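Local coordinates for protein chitin binding domain (Burkholderia pseudomallei, PDB 3UAM) that probably binds chitin or a related polysaccharide and, as a member of the AA10 lytic polysaccharide monooxygenase family, may cleave it oxidatively, at residues A[130-135]-A[195-200]. Sequence-based numbering, arbitrary orientation.
Sequences TYWITK and LAVWDV. With GOL (glycerol), chain I.
V197 O is gripped twice. T130 N donates to V197 O at 2.9 Å, and a water donates to the same V197 O at 2.7 Å. That water also meets T130 OG1 and, weakly, D199 OD1. V197 N returns a bond to T130 O. W132 and L195 form the next hydrogen-bonded pair: L195 N reaches W132 O at 2.8 Å, and W132 N reaches L195 O with an N-H...O angle of 169°. Between them lies the non-hydrogen-bonded pair Y131–A196. Here Y131 CE1 packs obliquely on A196 CB at 3.5 Å, while Y131 OH bonds to H181 and W118. On the other face, W132 CG lies anti to its carbonyl carbon (chi1 -54°). This brings the pyrrole edge to V197, with W132 CD1 3.9 Å from V197 CG2. T130 CG2 lies over one face of the indole. D199 also forms a salt bridge with R128. The contact joins two central antiparallel strands of the immunoglobulin-like beta sandwich, as in other AA10 family members. W132 NE1 donates to glycerol O2 at 2.8 Å, and V197 CG1 touches the same glycerol, probably from the crystallisation liquor. F53 N and F54 O also bond to it. The D199–glycerol contacts are modelled too close to rely on, so this face supplies one sound polar and one apolar contact to the polyol.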
# COMPACT_ATOMS: atom_id res chain seq x y z
N THR A 130 1.18 -6.15 -2.97
CA THR A 130 0.95 -5.73 -4.33
C THR A 130 1.50 -4.31 -4.49
O THR A 130 1.41 -3.51 -3.53
CB THR A 130 -0.54 -5.71 -4.67
OG1 THR A 130 -1.08 -7.04 -4.60
CG2 THR A 130 -0.71 -5.24 -6.10
N TYR A 131 2.08 -4.03 -5.65
CA TYR A 131 2.61 -2.71 -5.96
C TYR A 131 1.96 -2.20 -7.24
O TYR A 131 2.04 -2.82 -8.27
CB TYR A 131 4.13 -2.76 -6.08
CG TYR A 131 4.77 -3.24 -4.80
CD1 TYR A 131 5.10 -2.34 -3.80
CD2 TYR A 131 5.02 -4.59 -4.58
CE1 TYR A 131 5.67 -2.76 -2.62
CE2 TYR A 131 5.61 -5.01 -3.40
CZ TYR A 131 5.92 -4.08 -2.42
OH TYR A 131 6.49 -4.44 -1.21
N TRP A 132 1.32 -1.05 -7.13
CA TRP A 132 0.57 -0.41 -8.21
C TRP A 132 1.25 0.89 -8.59
O TRP A 132 1.77 1.61 -7.72
CB TRP A 132 -0.87 -0.09 -7.75
CG TRP A 132 -1.64 -1.27 -7.19
CD1 TRP A 132 -1.72 -1.69 -5.86
CD2 TRP A 132 -2.46 -2.23 -7.95
NE1 TRP A 132 -2.54 -2.81 -5.76
CE2 TRP A 132 -2.99 -3.18 -6.98
CE3 TRP A 132 -2.78 -2.38 -9.28
CZ2 TRP A 132 -3.79 -4.25 -7.36
CZ3 TRP A 132 -3.59 -3.46 -9.66
CH2 TRP A 132 -4.10 -4.36 -8.71
N ILE A 133 1.20 1.23 -9.88
CA ILE A 133 1.92 2.37 -10.40
C ILE A 133 0.95 3.22 -11.23
O ILE A 133 0.08 2.69 -11.97
CB ILE A 133 3.14 1.94 -11.25
CG1 ILE A 133 3.99 3.15 -11.66
CG2 ILE A 133 2.70 1.19 -12.50
CD1 ILE A 133 4.77 3.80 -10.55
N THR A 134 1.10 4.54 -11.09
CA THR A 134 0.31 5.49 -11.83
C THR A 134 0.63 5.39 -13.31
O THR A 134 1.75 5.04 -13.71
CB THR A 134 0.52 6.94 -11.33
OG1 THR A 134 1.93 7.20 -11.14
CG2 THR A 134 -0.20 7.18 -10.00
N LYS A 135 -0.36 5.68 -14.12
CA LYS A 135 -0.21 5.66 -15.56
C LYS A 135 0.61 6.86 -16.03
O LYS A 135 0.60 7.93 -15.39
CB LYS A 135 -1.58 5.76 -16.24
CG LYS A 135 -2.60 4.71 -15.86
CD LYS A 135 -3.89 4.97 -16.64
CE LYS A 135 -4.98 3.96 -16.27
NZ LYS A 135 -6.32 4.43 -16.71
N LEU A 195 1.86 2.77 -5.19
CA LEU A 195 1.02 2.38 -4.08
C LEU A 195 1.39 0.96 -3.67
O LEU A 195 1.25 0.01 -4.45
CB LEU A 195 -0.45 2.43 -4.49
CG LEU A 195 -1.46 1.86 -3.48
CD1 LEU A 195 -1.40 2.69 -2.20
CD2 LEU A 195 -2.85 1.83 -4.10
N ALA A 196 1.88 0.83 -2.44
CA ALA A 196 2.26 -0.47 -1.90
C ALA A 196 1.15 -0.90 -0.95
O ALA A 196 0.77 -0.12 -0.05
CB ALA A 196 3.60 -0.35 -1.17
N VAL A 197 0.64 -2.13 -1.14
CA VAL A 197 -0.51 -2.64 -0.39
C VAL A 197 -0.24 -4.03 0.20
O VAL A 197 0.14 -4.95 -0.53
CB VAL A 197 -1.78 -2.72 -1.27
CG1 VAL A 197 -3.02 -3.08 -0.43
CG2 VAL A 197 -2.00 -1.40 -2.02
N TRP A 198 -0.50 -4.17 1.49
CA TRP A 198 -0.28 -5.40 2.25
C TRP A 198 -1.60 -6.02 2.64
O TRP A 198 -2.27 -5.48 3.50
CB TRP A 198 0.54 -5.04 3.47
CG TRP A 198 0.75 -6.15 4.48
CD1 TRP A 198 1.02 -7.48 4.23
CD2 TRP A 198 0.75 -6.03 5.92
NE1 TRP A 198 1.16 -8.17 5.40
CE2 TRP A 198 1.03 -7.36 6.45
CE3 TRP A 198 0.61 -4.97 6.81
CZ2 TRP A 198 1.09 -7.61 7.79
CZ3 TRP A 198 0.69 -5.24 8.17
CH2 TRP A 198 0.93 -6.54 8.64
N ASP A 199 -1.96 -7.17 2.04
CA ASP A 199 -3.27 -7.84 2.23
C ASP A 199 -3.21 -8.88 3.35
O ASP A 199 -2.37 -9.80 3.33
CB ASP A 199 -3.71 -8.63 0.99
CG ASP A 199 -4.23 -7.78 -0.15
OD1 ASP A 199 -4.15 -6.53 -0.12
OD2 ASP A 199 -4.74 -8.42 -1.11
N VAL A 200 -4.14 -8.77 4.29
CA VAL A 200 -4.22 -9.65 5.43
C VAL A 200 -5.18 -10.80 5.11
O VAL A 200 -6.34 -10.57 4.71
CB VAL A 200 -4.69 -8.89 6.69
CG1 VAL A 200 -4.84 -9.84 7.88
CG2 VAL A 200 -3.74 -7.74 7.00
C1 GOL I . -5.51 -4.63 -2.34
O1 GOL I . -5.70 -5.26 -1.12
C2 GOL I . -4.53 -5.34 -3.21
O2 GOL I . -4.21 -4.26 -4.10
C3 GOL I . -5.13 -6.52 -3.98
O3 GOL I . -5.62 -7.58 -3.18
O HOH W 1 -1.84 -6.43 -1.56